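Putative hemin transport system, substrate-binding protein (Burkholderia cenocepacia J2315, PDB 5GIZ) binds heme in the periplasm and probably passes it on to a transport system during bacterial heme acquisition. Local coordinates at residues A59-S73 / A81-F95. Residues are numbered along the deposited sequence; the frame is centred on the assembly and turned at random.
Sequences AEGLLSLRPDLVLAS and AIAQVKGAGVTVTTF
Ala72 is gripped through both its backbone polar atoms: its N donates to Thr93 O at 2.8 Å, while its O accepts Phe95 N and also meets Thr94 CA in a CA-H...O contact. The same ladder continues through Val70, whose N binds Thr91 O and whose O takes Thr93 N at 2.9 Å in a nearly straight bond. Phe95 turns the edge of its ring to Ala72 O, 3.6 Å from CD1, and its CE1 lies against Leu71 CB. On the sheet face carrying Val70 and Ala72, Val70 and Val85 meet tip to tip, CG2 to CG1 at 4.2 Å. With Val90 CG1 anti to the backbone N (chi1 179°), its two methyls divide the work: CG1 packs on Val70 CG2 and Pro67 CG, and CG2 slides past Leu63 CD2 at 3.6 Å. Val85 CG2 fills in between Ala59 CB and Leu62 CD2. Gly89 ends helix 79-87 in a Schellman motif. Strand 69-72, helix 79-87 and strand 91-94 form a right-handed beta-alpha-beta crossover, with helix 59-64 beside helix 79-87 on the same face of the sheet; strand 91-94 edges this four-stranded parallel sheet, strand 6-11 flanks strand 69-72 on its other side, and helix 101-114 packs on Leu71 and Phe95 across the sheet.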
loop_
_atom_site.group_PDB
_atom_site.type_symbol
_atom_site.label_atom_id
_atom_site.label_comp_id
_atom_site.label_asym_id
_atom_site.label_seq_id
_atom_site.Cartn_x
_atom_site.Cartn_y
_atom_site.Cartn_z
ATOM N N ALA A 59 7.979 -16.652 13.867
ATOM C CA ALA A 59 6.919 -17.072 14.735
ATOM C C ALA A 59 7.353 -16.999 16.207
ATOM O O ALA A 59 6.585 -16.557 17.063
ATOM C CB ALA A 59 6.437 -18.461 14.372
ATOM N N GLU A 60 8.588 -17.419 16.493
ATOM C CA GLU A 60 9.112 -17.362 17.831
ATOM C C GLU A 60 9.199 -15.940 18.352
ATOM O O GLU A 60 8.850 -15.676 19.494
ATOM C CB GLU A 60 10.531 -17.943 17.892
ATOM C CG GLU A 60 10.642 -19.327 17.326
ATOM C CD GLU A 60 11.250 -19.315 15.933
ATOM O OE1 GLU A 60 12.449 -19.703 15.844
ATOM O OE2 GLU A 60 10.579 -18.920 14.940
ATOM N N GLY A 61 9.673 -15.034 17.507
ATOM C CA GLY A 61 9.740 -13.624 17.885
ATOM C C GLY A 61 8.385 -13.043 18.161
ATOM O O GLY A 61 8.160 -12.337 19.159
ATOM N N LEU A 62 7.472 -13.336 17.262
ATOM C CA LEU A 62 6.089 -12.916 17.417
ATOM C C LEU A 62 5.487 -13.448 18.712
ATOM O O LEU A 62 4.930 -12.697 19.528
ATOM C CB LEU A 62 5.335 -13.347 16.146
ATOM C CG LEU A 62 3.914 -12.823 15.993
ATOM C CD1 LEU A 62 3.456 -12.944 14.534
ATOM C CD2 LEU A 62 2.912 -13.570 16.890
ATOM N N LEU A 63 5.635 -14.746 18.956
ATOM C CA LEU A 63 5.086 -15.320 20.195
ATOM C C LEU A 63 5.740 -14.804 21.431
ATOM O O LEU A 63 5.126 -14.773 22.489
ATOM C CB LEU A 63 5.139 -16.866 20.174
ATOM C CG LEU A 63 4.186 -17.475 19.149
ATOM C CD1 LEU A 63 4.516 -18.934 18.899
ATOM C CD2 LEU A 63 2.740 -17.281 19.541
ATOM N N SER A 64 7.009 -14.407 21.344
ATOM C CA SER A 64 7.680 -13.865 22.519
ATOM C C SER A 64 7.062 -12.556 23.018
ATOM O O SER A 64 7.282 -12.164 24.176
ATOM C CB SER A 64 9.175 -13.654 22.251
ATOM O OG SER A 64 9.453 -12.474 21.539
ATOM N N LEU A 65 6.267 -11.908 22.163
ATOM C CA LEU A 65 5.571 -10.737 22.556
ATOM C C LEU A 65 4.211 -11.025 23.207
ATOM O O LEU A 65 3.432 -10.097 23.510
ATOM C CB LEU A 65 5.422 -9.772 21.374
ATOM C CG LEU A 65 6.715 -9.306 20.741
ATOM C CD1 LEU A 65 6.404 -8.435 19.533
ATOM C CD2 LEU A 65 7.564 -8.568 21.772
ATOM N N ARG A 66 3.932 -12.301 23.459
ATOM C CA ARG A 66 2.707 -12.708 24.162
ATOM C C ARG A 66 1.413 -12.121 23.606
ATOM O O ARG A 66 0.625 -11.521 24.321
ATOM C CB ARG A 66 2.839 -12.389 25.638
ATOM C CG ARG A 66 4.064 -13.034 26.261
ATOM C CD ARG A 66 4.261 -12.702 27.733
ATOM N NE ARG A 66 4.595 -11.309 27.861
ATOM C CZ ARG A 66 3.768 -10.344 28.230
ATOM N NH1 ARG A 66 2.547 -10.624 28.603
ATOM N NH2 ARG A 66 4.207 -9.101 28.219
ATOM N N PRO A 67 1.169 -12.300 22.307
ATOM C CA PRO A 67 -0.083 -11.752 21.788
ATOM C C PRO A 67 -1.288 -12.526 22.253
ATOM O O PRO A 67 -1.221 -13.733 22.417
ATOM C CB PRO A 67 0.047 -11.978 20.274
ATOM C CG PRO A 67 0.949 -13.179 20.171
ATOM C CD PRO A 67 1.968 -12.953 21.251
ATOM N N ASP A 68 -2.419 -11.836 22.388
ATOM C CA ASP A 68 -3.731 -12.453 22.479
ATOM C C ASP A 68 -4.407 -12.559 21.115
ATOM O O ASP A 68 -5.296 -13.402 20.906
ATOM C CB ASP A 68 -4.642 -11.612 23.378
ATOM C CG ASP A 68 -4.135 -11.532 24.777
ATOM O OD1 ASP A 68 -3.738 -12.609 25.364
ATOM O OD2 ASP A 68 -3.988 -10.421 25.331
ATOM N N LEU A 69 -4.001 -11.673 20.195
ATOM C CA LEU A 69 -4.625 -11.610 18.869
ATOM C C LEU A 69 -3.624 -11.099 17.862
ATOM O O LEU A 69 -2.876 -10.209 18.175
ATOM C CB LEU A 69 -5.808 -10.665 18.964
ATOM C CG LEU A 69 -6.553 -10.280 17.687
ATOM C CD1 LEU A 69 -7.199 -11.490 17.036
ATOM C CD2 LEU A 69 -7.594 -9.201 17.977
ATOM N N VAL A 70 -3.657 -11.642 16.650
ATOM C CA VAL A 70 -2.893 -11.190 15.520
ATOM C C VAL A 70 -3.887 -10.820 14.410
ATOM O O VAL A 70 -4.713 -11.638 14.030
ATOM C CB VAL A 70 -1.911 -12.276 14.997
ATOM C CG1 VAL A 70 -1.257 -11.836 13.704
ATOM C CG2 VAL A 70 -0.897 -12.684 16.056
ATOM N N LEU A 71 -3.792 -9.609 13.907
ATOM C CA LEU A 71 -4.484 -9.176 12.729
ATOM C C LEU A 71 -3.514 -9.257 11.590
ATOM O O LEU A 71 -2.477 -8.598 11.616
ATOM C CB LEU A 71 -4.971 -7.738 12.888
ATOM C CG LEU A 71 -5.776 -7.459 14.170
ATOM C CD1 LEU A 71 -6.043 -5.934 14.261
ATOM C CD2 LEU A 71 -7.001 -8.296 14.229
ATOM N N ALA A 72 -3.832 -10.092 10.603
ATOM C CA ALA A 72 -2.895 -10.405 9.552
ATOM C C ALA A 72 -3.398 -10.092 8.180
ATOM O O ALA A 72 -4.532 -10.458 7.804
ATOM C CB ALA A 72 -2.524 -11.888 9.614
ATOM N N SER A 73 -2.554 -9.435 7.416
ATOM C CA SER A 73 -2.909 -9.106 6.044
ATOM C C SER A 73 -2.857 -10.389 5.240
ATOM O O SER A 73 -2.251 -11.411 5.646
ATOM C CB SER A 73 -1.922 -8.100 5.498
ATOM O OG SER A 73 -0.699 -8.753 5.385
ATOM N N ALA A 81 5.007 -20.310 9.526
ATOM C CA ALA A 81 5.077 -19.358 10.652
ATOM C C ALA A 81 3.647 -19.078 11.182
ATOM O O ALA A 81 3.369 -19.198 12.378
ATOM C CB ALA A 81 5.804 -18.077 10.254
ATOM N N ILE A 82 2.713 -18.817 10.287
ATOM C CA ILE A 82 1.324 -18.598 10.709
ATOM C C ILE A 82 0.806 -19.830 11.437
ATOM O O ILE A 82 0.110 -19.759 12.463
ATOM C CB ILE A 82 0.410 -18.249 9.514
ATOM C CG1 ILE A 82 0.798 -16.928 8.869
ATOM C CG2 ILE A 82 -1.041 -18.187 9.957
ATOM C CD1 ILE A 82 0.677 -15.715 9.789
ATOM N N ALA A 83 1.119 -20.997 10.898
ATOM C CA ALA A 83 0.644 -22.207 11.513
ATOM C C ALA A 83 1.220 -22.387 12.933
ATOM O O ALA A 83 0.507 -22.849 13.831
ATOM C CB ALA A 83 0.993 -23.383 10.626
ATOM N N GLN A 84 2.503 -22.071 13.125
ATOM C CA GLN A 84 3.116 -22.158 14.446
ATOM C C GLN A 84 2.423 -21.209 15.447
ATOM O O GLN A 84 2.227 -21.562 16.617
ATOM C CB GLN A 84 4.624 -21.870 14.387
ATOM C CG GLN A 84 5.343 -22.146 15.694
ATOM C CD GLN A 84 6.856 -21.924 15.635
ATOM O OE1 GLN A 84 7.455 -21.862 14.554
ATOM N NE2 GLN A 84 7.473 -21.787 16.807
ATOM N N VAL A 85 2.036 -20.018 14.985
ATOM C CA VAL A 85 1.363 -19.054 15.879
ATOM C C VAL A 85 -0.033 -19.520 16.290
ATOM O O VAL A 85 -0.421 -19.482 17.489
ATOM C CB VAL A 85 1.301 -17.648 15.226
ATOM C CG1 VAL A 85 0.418 -16.665 16.029
ATOM C CG2 VAL A 85 2.709 -17.085 15.032
ATOM N N LYS A 86 -0.786 -20.032 15.319
ATOM C CA LYS A 86 -2.089 -20.571 15.600
ATOM C C LYS A 86 -1.959 -21.781 16.521
ATOM O O LYS A 86 -2.747 -21.945 17.444
ATOM C CB LYS A 86 -2.764 -20.991 14.292
ATOM C CG LYS A 86 -3.288 -19.808 13.461
ATOM C CD LYS A 86 -3.966 -20.327 12.206
ATOM C CE LYS A 86 -4.343 -19.222 11.249
ATOM N NZ LYS A 86 -4.651 -19.757 9.887
ATOM N N GLY A 87 -0.938 -22.605 16.291
ATOM C CA GLY A 87 -0.715 -23.792 17.103
ATOM C C GLY A 87 -0.364 -23.530 18.551
ATOM O O GLY A 87 -0.478 -24.436 19.400
ATOM N N ALA A 88 0.087 -22.312 18.855
ATOM C CA ALA A 88 0.380 -21.889 20.237
ATOM C C ALA A 88 -0.874 -21.336 20.926
ATOM O O ALA A 88 -0.819 -20.866 22.074
ATOM C CB ALA A 88 1.473 -20.827 20.245
ATOM N N GLY A 89 -1.987 -21.340 20.222
ATOM C CA GLY A 89 -3.267 -20.935 20.781
ATOM C C GLY A 89 -3.641 -19.494 20.563
ATOM O O GLY A 89 -4.643 -19.018 21.086
ATOM N N VAL A 90 -2.875 -18.809 19.711
ATOM C CA VAL A 90 -3.135 -17.396 19.422
ATOM C C VAL A 90 -4.145 -17.320 18.279
ATOM O O VAL A 90 -3.999 -18.003 17.273
ATOM C CB VAL A 90 -1.816 -16.686 19.049
ATOM C CG1 VAL A 90 -2.063 -15.221 18.726
ATOM C CG2 VAL A 90 -0.810 -16.805 20.175
ATOM N N THR A 91 -5.137 -16.467 18.444
ATOM C CA THR A 91 -6.112 -16.164 17.414
ATOM C C THR A 91 -5.453 -15.321 16.328
ATOM O O THR A 91 -4.841 -14.290 16.599
ATOM C CB THR A 91 -7.333 -15.396 17.985
ATOM O OG1 THR A 91 -7.968 -16.252 18.969
ATOM C CG2 THR A 91 -8.366 -14.997 16.869
ATOM N N VAL A 92 -5.618 -15.739 15.085
ATOM C CA VAL A 92 -5.075 -15.024 13.971
ATOM C C VAL A 92 -6.263 -14.751 13.048
ATOM O O VAL A 92 -6.951 -15.709 12.578
ATOM C CB VAL A 92 -4.010 -15.823 13.214
ATOM C CG1 VAL A 92 -3.578 -15.085 11.970
ATOM C CG2 VAL A 92 -2.816 -16.177 14.087
ATOM N N THR A 93 -6.576 -13.489 12.825
ATOM C CA THR A 93 -7.675 -13.088 11.958
ATOM C C THR A 93 -7.051 -12.475 10.731
ATOM O O THR A 93 -6.303 -11.499 10.792
ATOM C CB THR A 93 -8.599 -12.145 12.717
ATOM O OG1 THR A 93 -9.087 -12.852 13.894
ATOM C CG2 THR A 93 -9.743 -11.643 11.862
ATOM N N THR A 94 -7.407 -13.036 9.575
ATOM C CA THR A 94 -6.795 -12.702 8.325
ATOM C C THR A 94 -7.731 -11.867 7.472
ATOM O O THR A 94 -8.942 -12.118 7.439
ATOM C CB THR A 94 -6.332 -13.987 7.619
ATOM O OG1 THR A 94 -5.421 -14.668 8.482
ATOM C CG2 THR A 94 -5.598 -13.701 6.396
ATOM N N PHE A 95 -7.181 -10.875 6.786
ATOM C CA PHE A 95 -7.954 -9.937 5.973
ATOM C C PHE A 95 -7.690 -10.196 4.499
ATOM O O PHE A 95 -6.647 -10.720 4.124
ATOM C CB PHE A 95 -7.594 -8.488 6.420
ATOM C CG PHE A 95 -8.090 -8.189 7.797
ATOM C CD1 PHE A 95 -7.383 -8.601 8.914
ATOM C CD2 PHE A 95 -9.297 -7.543 8.004
ATOM C CE1 PHE A 95 -7.856 -8.423 10.216
ATOM C CE2 PHE A 95 -9.784 -7.372 9.294
ATOM C CZ PHE A 95 -9.058 -7.783 10.412
HETATM O O HOH W 1 -5.625 -15.765 21.255
#